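Local atomic coordinates of arsenic responsive repressor ArsR (Corynebacterium glutamicum ATCC 13032, PDB entry 6J0E), a protein that probably represses arsenic-resistance genes as a dimeric winged-helix DNA-binding protein and releases them when it binds trivalent arsenic. Residues L18-Y31 against F105-M117. Sequence-based numbering, arbitrary orientation. Where two conformers were deposited one is given.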
loop_
_atom_site.group_PDB
_atom_site.type_symbol
_atom_site.label_atom_id
_atom_site.label_comp_id
_atom_site.label_asym_id
_atom_site.label_seq_id
_atom_site.Cartn_x
_atom_site.Cartn_y
_atom_site.Cartn_z
ATOM N N LEU B 18 -13.129 1.077 1.497
ATOM C CA LEU B 18 -12.533 0.151 0.498
ATOM C C LEU B 18 -11.524 -0.899 1.089
ATOM O O LEU B 18 -11.224 -1.933 0.462
ATOM C CB LEU B 18 -11.838 0.987 -0.602
ATOM C CG LEU B 18 -12.702 2.104 -1.251
ATOM C CD1 LEU B 18 -11.850 2.985 -2.141
ATOM C CD2 LEU B 18 -13.888 1.679 -2.021
ATOM N N ALA B 19 -11.001 -0.686 2.292
ATOM C CA ALA B 19 -9.976 -1.628 2.824
ATOM C C ALA B 19 -10.594 -2.710 3.692
ATOM O O ALA B 19 -10.002 -3.750 3.845
ATOM C CB ALA B 19 -8.917 -0.836 3.613
ATOM N N THR B 20 -11.673 -2.383 4.334
ATOM C CA THR B 20 -12.312 -3.296 5.315
ATOM C C THR B 20 -12.639 -4.658 4.811
ATOM O O THR B 20 -12.285 -5.623 5.434
ATOM C CB THR B 20 -13.500 -2.733 5.984
ATOM O OG1 THR B 20 -13.069 -1.594 6.728
ATOM C CG2 THR B 20 -14.001 -3.660 7.038
ATOM N N GLY B 21 -13.259 -4.693 3.620
ATOM C CA GLY B 21 -13.576 -5.978 3.111
ATOM C C GLY B 21 -12.354 -6.826 2.817
ATOM O O GLY B 21 -12.291 -7.939 3.232
ATOM N N PRO B 22 -11.351 -6.342 1.986
ATOM C CA PRO B 22 -10.248 -7.256 1.691
ATOM C C PRO B 22 -9.470 -7.492 2.964
ATOM O O PRO B 22 -9.005 -8.570 3.126
ATOM C CB PRO B 22 -9.333 -6.450 0.691
ATOM C CG PRO B 22 -10.219 -5.399 0.238
ATOM C CD PRO B 22 -11.273 -5.121 1.171
ATOM N N LEU B 23 -9.414 -6.524 3.907
ATOM C CA LEU B 23 -8.635 -6.767 5.086
ATOM C C LEU B 23 -9.326 -7.866 5.943
ATOM O O LEU B 23 -8.587 -8.573 6.614
ATOM C CB LEU B 23 -8.576 -5.542 5.964
ATOM C CG LEU B 23 -7.430 -4.554 5.512
ATOM C CD1 LEU B 23 -7.677 -3.277 6.312
ATOM C CD2 LEU B 23 -6.049 -5.147 5.700
ATOM N N SER B 24 -10.589 -7.809 5.907
ATOM C CA SER B 24 -11.456 -8.774 6.746
ATOM C C SER B 24 -11.599 -10.168 6.154
ATOM O O SER B 24 -11.910 -11.129 6.855
ATOM C CB SER B 24 -12.788 -8.234 7.038
ATOM O OG SER B 24 -12.602 -7.011 7.761
ATOM N N SER B 25 -11.306 -10.281 4.898
ATOM C CA SER B 25 -11.525 -11.492 4.165
ATOM C C SER B 25 -10.483 -12.520 4.546
ATOM O O SER B 25 -9.451 -12.220 5.085
ATOM C CB SER B 25 -11.452 -11.238 2.628
ATOM O OG SER B 25 -10.161 -10.976 2.282
ATOM N N ASP B 26 -10.822 -13.761 4.176
ATOM C CA ASP B 26 -9.910 -14.884 4.415
ATOM C C ASP B 26 -8.709 -14.805 3.434
ATOM O O ASP B 26 -7.767 -15.558 3.582
ATOM C CB ASP B 26 -10.711 -16.171 4.145
ATOM C CG ASP B 26 -11.604 -16.562 5.262
ATOM O OD1 ASP B 26 -11.585 -15.951 6.349
ATOM O OD2 ASP B 26 -12.347 -17.578 5.022
ATOM N N GLU B 27 -8.704 -13.830 2.535
ATOM C CA GLU B 27 -7.515 -13.544 1.721
ATOM C C GLU B 27 -6.461 -12.674 2.496
ATOM O O GLU B 27 -5.323 -12.410 2.047
ATOM C CB GLU B 27 -7.919 -12.967 0.342
ATOM C CG GLU B 27 -6.775 -12.990 -0.699
ATOM C CD GLU B 27 -7.207 -12.582 -2.097
ATOM O OE1 GLU B 27 -8.351 -12.111 -2.228
ATOM O OE2 GLU B 27 -6.400 -12.741 -3.066
ATOM N N SER B 28 -6.809 -12.259 3.756
ATOM C CA SER B 28 -5.893 -11.400 4.426
ATOM C C SER B 28 -4.479 -12.026 4.694
ATOM O O SER B 28 -3.459 -11.417 4.579
ATOM C CB SER B 28 -6.564 -10.937 5.741
ATOM O OG SER B 28 -6.581 -11.962 6.634
ATOM N N GLU B 29 -4.430 -13.351 4.893
ATOM C CA GLU B 29 -3.148 -13.975 5.111
ATOM C C GLU B 29 -2.307 -13.904 3.790
ATOM O O GLU B 29 -1.116 -13.660 3.844
ATOM C CB GLU B 29 -3.253 -15.433 5.568
ATOM C CG GLU B 29 -1.855 -15.998 5.894
ATOM C CD GLU B 29 -1.853 -17.445 6.333
ATOM O OE1 GLU B 29 -2.926 -18.105 6.356
ATOM O OE2 GLU B 29 -0.726 -17.883 6.629
ATOM N N HIS B 30 -2.985 -13.983 2.612
ATOM C CA HIS B 30 -2.349 -13.801 1.332
ATOM C C HIS B 30 -1.815 -12.408 1.156
ATOM O O HIS B 30 -0.746 -12.237 0.727
ATOM C CB HIS B 30 -3.378 -14.204 0.243
ATOM C CG HIS B 30 -2.824 -14.086 -1.125
ATOM N ND1 HIS B 30 -1.626 -14.693 -1.418
ATOM C CD2 HIS B 30 -3.187 -13.347 -2.189
ATOM C CE1 HIS B 30 -1.299 -14.368 -2.666
ATOM N NE2 HIS B 30 -2.230 -13.563 -3.153
ATOM N N TYR B 31 -2.651 -11.365 1.488
ATOM C CA TYR B 31 -2.172 -10.029 1.460
ATOM C C TYR B 31 -0.911 -9.835 2.301
ATOM O O TYR B 31 0.004 -9.136 1.972
ATOM C CB TYR B 31 -3.260 -9.063 1.890
ATOM C CG TYR B 31 -4.433 -9.003 0.927
ATOM C CD1 TYR B 31 -4.143 -8.908 -0.412
ATOM C CD2 TYR B 31 -5.751 -9.060 1.341
ATOM C CE1 TYR B 31 -5.175 -8.792 -1.321
ATOM C CE2 TYR B 31 -6.777 -8.972 0.463
ATOM C CZ TYR B 31 -6.495 -8.859 -0.841
ATOM O OH TYR B 31 -7.364 -8.638 -1.941
ATOM N N PHE B 105 -1.112 -4.659 -7.525
ATOM C CA PHE B 105 -0.740 -3.422 -6.888
ATOM C C PHE B 105 -1.984 -2.677 -6.582
ATOM O O PHE B 105 -2.085 -2.041 -5.584
ATOM C CB PHE B 105 0.280 -2.614 -7.748
ATOM C CG PHE B 105 1.608 -3.272 -7.808
ATOM C CD1 PHE B 105 2.531 -3.203 -6.704
ATOM C CD2 PHE B 105 1.995 -4.058 -8.916
ATOM C CE1 PHE B 105 3.730 -3.885 -6.724
ATOM C CE2 PHE B 105 3.208 -4.679 -8.916
ATOM C CZ PHE B 105 4.086 -4.636 -7.847
ATOM N N ALA B 106 -2.908 -2.648 -7.528
ATOM C CA ALA B 106 -4.218 -1.978 -7.281
ATOM C C ALA B 106 -4.969 -2.611 -6.087
ATOM O O ALA B 106 -5.527 -1.883 -5.244
ATOM C CB ALA B 106 -5.079 -2.014 -8.524
ATOM N N GLU B 107 -4.898 -3.893 -5.946
ATOM C CA GLU B 107 -5.503 -4.569 -4.841
ATOM C C GLU B 107 -4.835 -4.126 -3.522
ATOM O O GLU B 107 -5.561 -3.845 -2.547
ATOM C CB GLU B 107 -5.319 -6.156 -4.897
ATOM C CG GLU B 107 -6.187 -6.750 -5.976
ATOM C CD GLU B 107 -6.483 -8.252 -5.714
ATOM O OE1 GLU B 107 -5.755 -8.924 -4.939
ATOM O OE2 GLU B 107 -7.478 -8.749 -6.380
ATOM N N LEU B 108 -3.508 -4.102 -3.486
ATOM C CA LEU B 108 -2.712 -3.680 -2.283
ATOM C C LEU B 108 -3.033 -2.220 -1.924
ATOM O O LEU B 108 -3.108 -1.891 -0.747
ATOM C CB LEU B 108 -1.191 -4.015 -2.384
ATOM C CG LEU B 108 -0.800 -5.444 -2.511
ATOM C CD1 LEU B 108 0.694 -5.527 -2.532
ATOM C CD2 LEU B 108 -1.373 -6.308 -1.375
ATOM N N ARG B 109 -3.127 -1.322 -2.926
ATOM C CA ARG B 109 -3.608 0.048 -2.665
ATOM C C ARG B 109 -4.906 0.163 -1.956
ATOM O O ARG B 109 -5.027 1.012 -1.080
ATOM C CB ARG B 109 -3.624 0.909 -3.892
ATOM C CG ARG B 109 -2.246 1.201 -4.394
ATOM C CD ARG B 109 -2.262 2.323 -5.515
ATOM N NE ARG B 109 -3.193 2.126 -6.581
ATOM C CZ ARG B 109 -2.918 1.414 -7.694
ATOM N NH1 ARG B 109 -1.702 0.785 -7.827
ATOM N NH2 ARG B 109 -3.841 1.280 -8.556
ATOM N N THR B 110 -5.880 -0.728 -2.290
ATOM C CA THR B 110 -7.156 -0.800 -1.632
ATOM C C THR B 110 -7.024 -1.307 -0.177
ATOM O O THR B 110 -7.661 -0.763 0.762
ATOM C CB THR B 110 -8.123 -1.710 -2.397
ATOM O OG1 THR B 110 -8.221 -1.205 -3.731
ATOM C CG2 THR B 110 -9.409 -1.865 -1.705
ATOM N N VAL B 111 -6.182 -2.268 0.049
ATOM C CA VAL B 111 -6.040 -2.835 1.419
ATOM C C VAL B 111 -5.447 -1.781 2.383
ATOM O O VAL B 111 -5.602 -1.756 3.481
ATOM C CB VAL B 111 -5.085 -4.066 1.354
ATOM C CG1 VAL B 111 -4.550 -4.559 2.660
ATOM C CG2 VAL B 111 -5.777 -5.249 0.654
ATOM N N LEU B 112 -4.667 -0.873 1.783
ATOM C CA LEU B 112 -3.957 0.197 2.496
ATOM C C LEU B 112 -4.732 1.560 2.488
ATOM O O LEU B 112 -4.108 2.547 2.879
ATOM C CB LEU B 112 -2.589 0.452 1.845
ATOM C CG LEU B 112 -1.480 -0.648 1.799
ATOM C CD1 LEU B 112 -0.380 -0.227 0.791
ATOM C CD2 LEU B 112 -0.856 -0.811 3.090
ATOM N N GLN B 113 -5.973 1.572 2.106
ATOM C CA GLN B 113 -6.791 2.757 2.085
ATOM C C GLN B 113 -7.401 2.889 3.518
ATOM O O GLN B 113 -8.505 2.528 3.745
ATOM C CB GLN B 113 -7.811 2.619 0.998
ATOM C CG GLN B 113 -8.705 3.877 0.824
ATOM C CD GLN B 113 -9.772 4.037 1.913
ATOM O OE1 GLN B 113 -10.770 3.197 2.035
ATOM N NE2 GLN B 113 -9.622 5.156 2.702
ATOM N N ILE B 114 -6.556 3.368 4.431
ATOM C CA ILE B 114 -6.811 3.406 5.852
ATOM C C ILE B 114 -6.868 4.884 6.333
ATOM O O ILE B 114 -5.857 5.488 6.589
ATOM C CB ILE B 114 -5.607 2.712 6.611
ATOM C CG1 ILE B 114 -5.424 1.289 6.069
ATOM C CG2 ILE B 114 -5.923 2.707 8.140
ATOM C CD1 ILE B 114 -6.527 0.413 6.379
ATOM N N GLY B 115 -8.036 5.433 6.229
ATOM C CA GLY B 115 -8.294 6.807 6.768
ATOM C C GLY B 115 -8.016 7.919 5.755
ATOM O O GLY B 115 -8.227 9.047 6.093
ATOM N N SER B 116 -7.628 7.598 4.545
ATOM C CA SER B 116 -7.289 8.634 3.535
ATOM C C SER B 116 -7.285 7.914 2.205
ATOM O O SER B 116 -7.243 6.655 2.131
ATOM C CB SER B 116 -5.983 9.339 3.808
ATOM O OG SER B 116 -4.735 8.619 3.587
ATOM N N MET B 117 -7.402 8.700 1.137
ATOM C CA MET B 117 -7.460 8.183 -0.191
ATOM C C MET B 117 -6.984 9.299 -1.133
ATOM O O MET B 117 -7.048 10.424 -0.747
ATOM C CB MET B 117 -8.866 7.727 -0.578
ATOM C CG MET B 117 -9.917 8.788 -0.601
ATOM S SD MET B 117 -11.501 8.233 -1.226
ATOM C CE MET B 117 -11.271 7.895 -2.957
HETATM O O HOH W 1 -8.943 -10.554 -4.962
HETATM O O HOH W 2 -7.955 -5.475 -2.231
#
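Val111, on the last turn of helix 102-111, meets Tyr31 with one methyl and Leu23 with the other. Val111 CG2 lies over the middle of the Tyr31 ring, 3.8 Å from its centroid and 6° off the normal, a CH-pi contact; Glu27 CG covers part of the opposite face. With CG1 anti to the backbone N (chi1 165°), the valine turns that branch to Leu23, whose CD2 sits only 3.4 Å from Val111 CG1, tighter than ordinary van der Waals contact. Ala19 fits against the end of the helix, its CB 3.1 Å from Thr110 O, while Ile114 CD1 touches both Ala19 and Leu23. The Glu107 side is looser and wetter: Glu107 OE1 approaches the ring edge near its plane, 3.4 Å from Tyr31 OH, a weak bond. One water donates to the carboxylates of both Glu27 and Glu107, and another lies between Tyr31 OH and Glu107 O. At the other end, Leu18 N donates to Gln113 OE1 (3.2 Å), while Gln113 NE2 gives a nearly straight bond to Ser116 O (2.9 Å). Apolar side chains thus fill the junction where helix 20-24 crosses segment 105-111 at 100°, whereas water probably eases the repulsion between Glu27 and Glu107.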